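Local coordinates for protein putative methylthioribose-1-phosphate isomerase (Archaeoglobus fulgidus, PDB 1T5O) that probably interconverts methylthioribose-1-phosphate and methylthioribulose-1-phosphate, an isomerisation step in methionine biosynthesis, at residues V237-F242 against R274-V279; G11-D16 against L24-C29; I184-R189 against T210-S215. One frame throughout, in Å; residues are numbered along the deposited sequence.

Contact 1 of 3, residues V237-F242 against R274-V279; sequences VRDAVF and RTAKDV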
loop_
_atom_site.group_PDB
_atom_site.type_symbol
_atom_site.label_atom_id
_atom_site.label_comp_id
_atom_site.label_asym_id
_atom_site.label_seq_id
_atom_site.Cartn_x
_atom_site.Cartn_y
_atom_site.Cartn_z
ATOM N N VAL A 237 23.967 -6.690 -4.650
ATOM C CA VAL A 237 24.922 -7.729 -4.270
ATOM C C VAL A 237 24.874 -8.821 -5.339
ATOM O O VAL A 237 24.071 -8.733 -6.272
ATOM C CB VAL A 237 24.624 -8.280 -2.846
ATOM C CG1 VAL A 237 24.780 -7.137 -1.827
ATOM C CG2 VAL A 237 23.210 -8.902 -2.777
ATOM N N ARG A 238 25.708 -9.851 -5.211
ATOM C CA ARG A 238 25.789 -10.859 -6.254
ATOM C C ARG A 238 24.556 -11.640 -6.610
ATOM O O ARG A 238 24.472 -12.150 -7.727
ATOM C CB ARG A 238 26.943 -11.832 -5.985
ATOM C CG ARG A 238 28.291 -11.136 -6.020
ATOM C CD ARG A 238 29.416 -12.078 -6.405
ATOM N NE ARG A 238 29.425 -13.299 -5.624
ATOM C CZ ARG A 238 29.867 -13.400 -4.376
ATOM N NH1 ARG A 238 30.348 -12.338 -3.739
ATOM N NH2 ARG A 238 29.839 -14.577 -3.770
ATOM N N ASP A 239 23.612 -11.758 -5.686
ATOM C CA ASP A 239 22.387 -12.492 -5.984
ATOM C C ASP A 239 21.137 -11.655 -5.808
ATOM O O ASP A 239 20.025 -12.190 -5.854
ATOM C CB ASP A 239 22.285 -13.732 -5.097
ATOM C CG ASP A 239 22.422 -13.412 -3.596
ATOM O OD1 ASP A 239 22.215 -14.330 -2.788
ATOM O OD2 ASP A 239 22.746 -12.263 -3.212
ATOM N N ALA A 240 21.271 -10.348 -5.603
ATOM C CA ALA A 240 20.042 -9.575 -5.401
ATOM C C ALA A 240 20.145 -8.075 -5.432
ATOM O O ALA A 240 21.197 -7.509 -5.212
ATOM C CB ALA A 240 19.380 -9.985 -4.066
ATOM N N VAL A 241 19.005 -7.445 -5.696
ATOM C CA VAL A 241 18.918 -5.997 -5.689
ATOM C C VAL A 241 18.125 -5.580 -4.453
ATOM O O VAL A 241 16.969 -5.969 -4.306
ATOM C CB VAL A 241 18.188 -5.462 -6.947
ATOM C CG1 VAL A 241 17.978 -3.973 -6.820
ATOM C CG2 VAL A 241 19.048 -5.750 -8.218
ATOM N N PHE A 242 18.742 -4.827 -3.543
ATOM C CA PHE A 242 18.003 -4.320 -2.392
ATOM C C PHE A 242 17.462 -2.922 -2.756
ATOM O O PHE A 242 18.212 -2.056 -3.215
ATOM C CB PHE A 242 18.883 -4.231 -1.126
ATOM C CG PHE A 242 19.201 -5.587 -0.500
ATOM C CD1 PHE A 242 20.234 -6.379 -1.008
ATOM C CD2 PHE A 242 18.440 -6.081 0.560
ATOM C CE1 PHE A 242 20.506 -7.642 -0.475
ATOM C CE2 PHE A 242 18.703 -7.358 1.107
ATOM C CZ PHE A 242 19.748 -8.137 0.576
ATOM N N ARG A 274 29.660 -9.043 -1.623
ATOM C CA ARG A 274 28.618 -9.615 -0.774
ATOM C C ARG A 274 27.517 -10.368 -1.523
ATOM O O ARG A 274 27.397 -10.275 -2.753
ATOM C CB ARG A 274 27.950 -8.478 0.010
ATOM C CG ARG A 274 28.892 -7.481 0.749
ATOM C CD ARG A 274 29.295 -7.956 2.164
ATOM N NE ARG A 274 30.349 -8.968 2.118
ATOM C CZ ARG A 274 31.625 -8.729 1.827
ATOM N NH1 ARG A 274 32.043 -7.497 1.546
ATOM N NH2 ARG A 274 32.501 -9.729 1.842
ATOM N N THR A 275 26.721 -11.113 -0.749
ATOM C CA THR A 275 25.530 -11.797 -1.242
ATOM C C THR A 275 24.424 -11.359 -0.284
ATOM O O THR A 275 24.693 -10.728 0.752
ATOM C CB THR A 275 25.639 -13.331 -1.266
ATOM O OG1 THR A 275 25.990 -13.822 0.031
ATOM C CG2 THR A 275 26.651 -13.758 -2.308
ATOM N N ALA A 276 23.177 -11.665 -0.635
ATOM C CA ALA A 276 22.059 -11.229 0.168
ATOM C C ALA A 276 22.144 -11.673 1.601
ATOM O O ALA A 276 21.714 -10.955 2.464
ATOM C CB ALA A 276 20.712 -11.691 -0.466
ATOM N N LYS A 277 22.714 -12.847 1.860
ATOM C CA LYS A 277 22.804 -13.328 3.229
ATOM C C LYS A 277 23.670 -12.422 4.131
ATOM O O LYS A 277 23.526 -12.435 5.347
ATOM C CB LYS A 277 23.332 -14.775 3.246
ATOM C CG LYS A 277 24.850 -14.895 3.233
ATOM C CD LYS A 277 25.277 -16.349 3.243
ATOM C CE LYS A 277 26.711 -16.528 3.738
ATOM N NZ LYS A 277 26.892 -16.122 5.177
ATOM N N ASP A 278 24.526 -11.594 3.544
ATOM C CA ASP A 278 25.378 -10.713 4.356
ATOM C C ASP A 278 24.678 -9.441 4.811
ATOM O O ASP A 278 25.164 -8.730 5.702
ATOM C CB ASP A 278 26.606 -10.270 3.556
ATOM C CG ASP A 278 27.487 -11.405 3.150
ATOM O OD1 ASP A 278 27.986 -11.354 2.014
ATOM O OD2 ASP A 278 27.701 -12.326 3.968
ATOM N N VAL A 279 23.537 -9.149 4.194
ATOM C CA VAL A 279 22.821 -7.905 4.443
ATOM C C VAL A 279 21.740 -7.971 5.506
ATOM O O VAL A 279 20.918 -8.886 5.511
ATOM C CB VAL A 279 22.193 -7.425 3.103
ATOM C CG1 VAL A 279 21.472 -6.090 3.281
ATOM C CG2 VAL A 279 23.278 -7.334 2.033
HETATM O O HOH W 1 22.563 -14.781 -0.136
#

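Contact 2 of 3, residues G11-D16 against L24-C29; sequences GLKLID and LEVIEC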
loop_
_atom_site.group_PDB
_atom_site.type_symbol
_atom_site.label_atom_id
_atom_site.label_comp_id
_atom_site.label_asym_id
_atom_site.label_seq_id
_atom_site.Cartn_x
_atom_site.Cartn_y
_atom_site.Cartn_z
ATOM N N GLY A 11 26.231 29.927 -0.777
ATOM C CA GLY A 11 25.855 29.132 0.369
ATOM C C GLY A 11 25.144 27.869 -0.057
ATOM O O GLY A 11 24.678 27.763 -1.196
ATOM N N LEU A 12 25.056 26.918 0.870
ATOM C CA LEU A 12 24.413 25.635 0.611
ATOM C C LEU A 12 22.896 25.756 0.497
ATOM O O LEU A 12 22.224 26.136 1.458
ATOM C CB LEU A 12 24.756 24.653 1.731
ATOM C CG LEU A 12 24.691 23.154 1.418
ATOM C CD1 LEU A 12 25.142 22.359 2.653
ATOM C CD2 LEU A 12 23.276 22.763 0.995
ATOM N N LYS A 13 22.360 25.421 -0.667
ATOM C CA LYS A 13 20.914 25.478 -0.876
ATOM C C LYS A 13 20.378 24.068 -1.150
ATOM O O LYS A 13 21.040 23.280 -1.837
ATOM C CB LYS A 13 20.577 26.376 -2.064
ATOM C CG LYS A 13 21.201 27.771 -2.032
ATOM C CD LYS A 13 20.592 28.660 -0.948
ATOM C CE LYS A 13 21.139 30.096 -1.052
ATOM N NZ LYS A 13 20.839 30.695 -2.400
ATOM N N LEU A 14 19.196 23.758 -0.606
ATOM C CA LEU A 14 18.538 22.454 -0.803
ATOM C C LEU A 14 17.053 22.648 -1.050
ATOM O O LEU A 14 16.431 23.556 -0.491
ATOM C CB LEU A 14 18.571 21.564 0.443
ATOM C CG LEU A 14 19.615 21.450 1.541
ATOM C CD1 LEU A 14 18.951 20.793 2.730
ATOM C CD2 LEU A 14 20.797 20.636 1.078
ATOM N N ILE A 15 16.479 21.769 -1.859
ATOM C CA ILE A 15 15.046 21.794 -2.089
ATOM C C ILE A 15 14.536 21.123 -0.813
ATOM O O ILE A 15 15.006 20.040 -0.450
ATOM C CB ILE A 15 14.647 20.923 -3.302
ATOM C CG1 ILE A 15 14.881 21.685 -4.602
ATOM C CG2 ILE A 15 13.187 20.496 -3.183
ATOM C CD1 ILE A 15 14.699 20.829 -5.847
ATOM N N ASP A 16 13.588 21.751 -0.130
ATOM C CA ASP A 16 13.051 21.182 1.115
ATOM C C ASP A 16 11.984 20.138 0.761
ATOM O O ASP A 16 10.798 20.455 0.670
ATOM C CB ASP A 16 12.409 22.280 1.974
ATOM C CG ASP A 16 12.110 21.819 3.387
ATOM O OD1 ASP A 16 12.148 20.598 3.647
ATOM O OD2 ASP A 16 11.833 22.681 4.246
ATOM N N LEU A 24 7.097 24.056 -3.362
ATOM C CA LEU A 24 8.503 23.928 -3.723
ATOM C C LEU A 24 9.172 25.036 -2.922
ATOM O O LEU A 24 8.909 26.220 -3.150
ATOM C CB LEU A 24 8.717 24.161 -5.216
ATOM C CG LEU A 24 10.180 24.278 -5.675
ATOM C CD1 LEU A 24 11.011 23.109 -5.138
ATOM C CD2 LEU A 24 10.217 24.315 -7.196
ATOM N N GLU A 25 10.005 24.642 -1.965
ATOM C CA GLU A 25 10.707 25.571 -1.105
ATOM C C GLU A 25 12.199 25.300 -1.079
ATOM O O GLU A 25 12.619 24.180 -0.786
ATOM C CB GLU A 25 10.208 25.445 0.330
ATOM C CG GLU A 25 9.100 26.363 0.716
ATOM C CD GLU A 25 9.002 26.484 2.226
ATOM O OE1 GLU A 25 10.044 26.764 2.861
ATOM O OE2 GLU A 25 7.897 26.306 2.778
ATOM N N VAL A 26 12.998 26.325 -1.367
ATOM C CA VAL A 26 14.442 26.173 -1.320
ATOM C C VAL A 26 14.914 26.718 0.027
ATOM O O VAL A 26 14.642 27.874 0.369
ATOM C CB VAL A 26 15.145 26.959 -2.462
ATOM C CG1 VAL A 26 16.664 26.956 -2.246
ATOM C CG2 VAL A 26 14.794 26.336 -3.825
ATOM N N ILE A 27 15.592 25.889 0.810
ATOM C CA ILE A 27 16.095 26.364 2.087
ATOM C C ILE A 27 17.608 26.558 2.043
ATOM O O ILE A 27 18.313 26.030 1.171
ATOM C CB ILE A 27 15.742 25.417 3.247
ATOM C CG1 ILE A 27 16.252 24.008 2.952
ATOM C CG2 ILE A 27 14.244 25.437 3.480
ATOM C CD1 ILE A 27 15.863 22.980 4.002
ATOM N N GLU A 28 18.089 27.338 2.996
ATOM C CA GLU A 28 19.500 27.656 3.111
ATOM C C GLU A 28 20.097 27.056 4.376
ATOM O O GLU A 28 19.556 27.227 5.470
ATOM C CB GLU A 28 19.657 29.179 3.145
ATOM C CG GLU A 28 20.975 29.680 3.692
ATOM C CD GLU A 28 22.054 29.720 2.644
ATOM O OE1 GLU A 28 22.313 28.664 2.025
ATOM O OE2 GLU A 28 22.638 30.808 2.438
ATOM N N CYS A 29 21.190 26.321 4.221
ATOM C CA CYS A 29 21.877 25.767 5.373
ATOM C C CYS A 29 23.069 26.687 5.552
ATOM O O CYS A 29 23.944 26.753 4.690
ATOM C CB CYS A 29 22.359 24.340 5.116
ATOM S SG CYS A 29 21.086 23.074 5.280
HETATM O O HOH W 2 9.875 22.019 -1.455
#

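Contact 3 of 3, residues I184-R189 against T210-S215; sequences IACETR and TLITDS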
loop_
_atom_site.group_PDB
_atom_site.type_symbol
_atom_site.label_atom_id
_atom_site.label_comp_id
_atom_site.label_asym_id
_atom_site.label_seq_id
_atom_site.Cartn_x
_atom_site.Cartn_y
_atom_site.Cartn_z
ATOM N N ILE A 184 3.652 5.236 -14.793
ATOM C CA ILE A 184 2.660 4.865 -13.810
ATOM C C ILE A 184 3.495 4.758 -12.537
ATOM O O ILE A 184 4.430 3.973 -12.470
ATOM C CB ILE A 184 1.985 3.544 -14.135
ATOM C CG1 ILE A 184 1.062 3.740 -15.350
ATOM C CG2 ILE A 184 1.187 3.043 -12.891
ATOM C CD1 ILE A 184 0.401 2.459 -15.831
ATOM N N ALA A 185 3.146 5.535 -11.519
ATOM C CA ALA A 185 3.905 5.544 -10.271
ATOM C C ALA A 185 3.159 4.949 -9.084
ATOM O O ALA A 185 2.028 5.352 -8.793
ATOM C CB ALA A 185 4.311 6.986 -9.930
ATOM N N CYS A 186 3.792 4.002 -8.394
ATOM C CA CYS A 186 3.201 3.408 -7.191
ATOM C C CYS A 186 3.385 4.379 -6.038
ATOM O O CYS A 186 4.481 4.916 -5.871
ATOM C CB CYS A 186 3.897 2.087 -6.872
ATOM S SG CYS A 186 3.471 0.878 -8.112
ATOM N N GLU A 187 2.337 4.589 -5.230
ATOM C CA GLU A 187 2.415 5.562 -4.146
ATOM C C GLU A 187 3.579 5.280 -3.213
ATOM O O GLU A 187 4.157 6.206 -2.665
ATOM C CB GLU A 187 1.091 5.649 -3.367
ATOM C CG GLU A 187 0.854 4.522 -2.386
ATOM C CD GLU A 187 -0.436 4.702 -1.576
ATOM O OE1 GLU A 187 -0.821 5.861 -1.281
ATOM O OE2 GLU A 187 -1.049 3.672 -1.211
ATOM N N THR A 188 3.926 4.001 -3.073
ATOM C CA THR A 188 5.044 3.538 -2.251
ATOM C C THR A 188 4.858 3.733 -0.734
ATOM O O THR A 188 5.452 4.622 -0.126
ATOM C CB THR A 188 6.396 4.208 -2.705
ATOM O OG1 THR A 188 6.535 4.073 -4.128
ATOM C CG2 THR A 188 7.609 3.527 -2.013
ATOM N N ARG A 189 4.034 2.888 -0.129
ATOM C CA ARG A 189 3.809 2.955 1.319
ATOM C C ARG A 189 5.076 2.485 2.061
ATOM O O ARG A 189 5.911 1.832 1.471
ATOM C CB ARG A 189 2.607 2.081 1.679
ATOM C CG ARG A 189 1.290 2.669 1.156
ATOM C CD ARG A 189 0.931 3.878 1.958
ATOM N NE ARG A 189 0.605 3.485 3.332
ATOM C CZ ARG A 189 0.572 4.322 4.363
ATOM N NH1 ARG A 189 0.854 5.613 4.194
ATOM N NH2 ARG A 189 0.250 3.869 5.567
ATOM N N THR A 210 0.562 8.709 -13.874
ATOM C CA THR A 210 -0.687 8.281 -13.258
ATOM C C THR A 210 -0.286 7.581 -11.946
ATOM O O THR A 210 0.616 6.736 -11.927
ATOM C CB THR A 210 -1.461 7.309 -14.179
ATOM O OG1 THR A 210 -1.686 7.953 -15.431
ATOM C CG2 THR A 210 -2.816 6.935 -13.575
ATOM N N LEU A 211 -0.966 7.957 -10.871
ATOM C CA LEU A 211 -0.725 7.480 -9.501
ATOM C C LEU A 211 -1.636 6.313 -9.179
ATOM O O LEU A 211 -2.842 6.376 -9.426
ATOM C CB LEU A 211 -1.049 8.612 -8.520
ATOM C CG LEU A 211 -0.350 8.850 -7.169
ATOM C CD1 LEU A 211 -1.333 9.434 -6.215
ATOM C CD2 LEU A 211 0.272 7.607 -6.606
ATOM N N ILE A 212 -1.060 5.251 -8.619
ATOM C CA ILE A 212 -1.838 4.059 -8.235
ATOM C C ILE A 212 -1.303 3.601 -6.914
ATOM O O ILE A 212 -0.236 4.048 -6.495
ATOM C CB ILE A 212 -1.643 2.856 -9.203
ATOM C CG1 ILE A 212 -0.155 2.430 -9.283
ATOM C CG2 ILE A 212 -2.148 3.207 -10.564
ATOM C CD1 ILE A 212 0.042 1.103 -10.064
ATOM N N THR A 213 -2.056 2.735 -6.241
ATOM C CA THR A 213 -1.594 2.186 -4.984
ATOM C C THR A 213 -0.548 1.100 -5.368
ATOM O O THR A 213 -0.502 0.649 -6.527
ATOM C CB THR A 213 -2.808 1.571 -4.232
ATOM O OG1 THR A 213 -2.460 1.325 -2.882
ATOM C CG2 THR A 213 -3.221 0.303 -4.856
ATOM N N ASP A 214 0.290 0.682 -4.425
ATOM C CA ASP A 214 1.289 -0.365 -4.717
ATOM C C ASP A 214 0.628 -1.685 -5.098
ATOM O O ASP A 214 1.099 -2.409 -5.991
ATOM C CB ASP A 214 2.207 -0.599 -3.490
ATOM C CG ASP A 214 2.795 0.685 -2.968
ATOM O OD1 ASP A 214 3.146 1.531 -3.807
ATOM O OD2 ASP A 214 2.914 0.844 -1.731
ATOM N N SER A 215 -0.475 -1.982 -4.424
ATOM C CA SER A 215 -1.222 -3.203 -4.655
ATOM C C SER A 215 -1.839 -3.258 -6.058
ATOM O O SER A 215 -2.206 -4.346 -6.538
ATOM C CB SER A 215 -2.348 -3.329 -3.620
ATOM O OG SER A 215 -3.380 -2.390 -3.932
HETATM O O HOH W 3 0.124 1.524 -1.532
#

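Contact 1 of 3, residues V237-F242 against R274-V279
One face of the F242 ring carries V279, whose CG1 stands 3.9 Å from the ring centroid and 18° off the ring normal, a CH-pi contact shifted toward the rim. At the edge, in the ring plane, lie V237 CG2 and the CA of A276. The other flat group, the R238 guanidinium, takes the CG2 methyl of T275 over one face, with NH2 to CG2 at 3.6 Å; its NH1 also donates to the backbone O of W272. V237 to A240 form a type I beta turn joining strand 235-237 to strand 240-244, a tight hairpin, and the loop that follows strand 261-264 lies against it. Two bonds fix this docking. R238 N donates to R274 O at 3.0 Å, almost straight at 175°. A276 N reaches the syn lone pair of D239 OD2 at 2.7 Å, the carboxylate being brought there by a CG set between the backbone N and carbonyl carbon (chi1 54°). D239 OD1 accepts a hydrogen bond from a water that in turn accepts from K277 N, so the carboxylate binds the amide of A276 directly and that of K277 through the water. Apolar contacts add to these bonds: V237 CG1 meets V279 CG2 at 4.1 Å, and A240 CB approaches A276 CB at 4.2 Å.

Contact 2 of 3, residues G11-D16 against L24-C29
I27, the residue with the largest area buried here, is paired with L14 and also reaches D16, two residues further along. Its CG1 sits between the backbone N and carbonyl carbon (chi1 56°), which brings CG1 to 3.5 Å from L14 O and leaves the two ends of the side chain to different partners. The CD1 methyl meets L14 CD1 at 4.0 Å, the two side chains crossing at a slant, while the CG2 methyl lies 3.7 Å from D16 OD2. L14, second in buried area, uses the same CD1 on C29 SG, so one methyl touches both I27 and C29, which lie on the same face of the opposing strand. Backbone evidence fixes the register: L14 and I27 form an antiparallel hydrogen-bonded pair, with L14 N donating to I27 O at 3.0 Å and I27 N returning to L14 O at 2.8 Å. These strands, 12-15 and 26-29, make a beta hairpin, and strand 6-8 on the far side of 12-15 completes a three-stranded antiparallel sheet. The face bearing L12, L14 and C29 packs on helices 32-40 and 47-61, through L35, A38 and L60 among others. D16, third in area, continues the pairing beyond the strand: its N donates to E25 O at 2.7 Å. A water extends this link, donating to D16 O and accepting from E25 N. The D16 carboxylate has its polar partner in the connection between the strands, OD1 bonding to T18 OG1. On the other face I15 CG2 rests on L24 CD1 at 3.9 Å.

Contact 3 of 3, residues I184-R189 against T210-S215
I184 overlaps I212 on one face of the sheet, its CG2 methyl 3.6 Å from I212 CD1, and the same CD1 also reaches C186 SG. I212 CG1 lies between its backbone N and carbonyl carbon (chi1 59°), which, with the extended chi2, brings CD1 to both I184 CG2 and C186 SG. The strands run parallel, with the axes of segments 184-186 and 210-212 at 31°, and are joined by A185 N to T210 O at 2.8 Å, I212 N to A185 O and E187 N to I212 O. Beyond the strand ends the D214 carboxylate takes over. OD1 accepts T188 N at 2.7 Å and OD2 accepts R189 N at 2.8 Å, each through its syn lone pair, so the two oxygens grip consecutive amides; a water bound to D214 N and E187 OE2 adds a weak bond to OD2. An alanine in place of D214 would probably leave the amides of T188 and R189 without their acceptors and free the loop 187-189 to move. This loop has two further sets of partners: E187 and R189 exchange salt bridges with R189 and E187 of the second subunit, while T188 OG1 donates to C186 O and is hydrogen-bonded to the backbone N of C154, a residue predicted to stabilise the transition state. The whole is a beta-alpha-beta unit of the Rossmann-like domain, strand 182-186 crossing over through helix 193-204 to strand 208-212, with its post-strand loop beside the probable substrate site.

The three contacts follow one another along the chain in the order 2, 3, 1 and nowhere touch. Contacts 1 and 3 are closest, their nearest atoms about 12 Å apart and centres 26 Å apart; contact 2 lies farther off, with centres 28 Å from contact 3 and 35 Å from contact 1, on the opposite side of the chain's centre from the latter. Contacts 1 and 3 lie close to predicted active-site residues, contact 2 farther off: the F242 side chain is about 5 Å from that of D234, the probable proton donor, the T188 side chain about 4 Å from those of Q193 and K244, predicted substrate-binding residues, and the I15 side chain about 9 Å from that of R45, another. Contact 3 alone of the three also meets the second subunit.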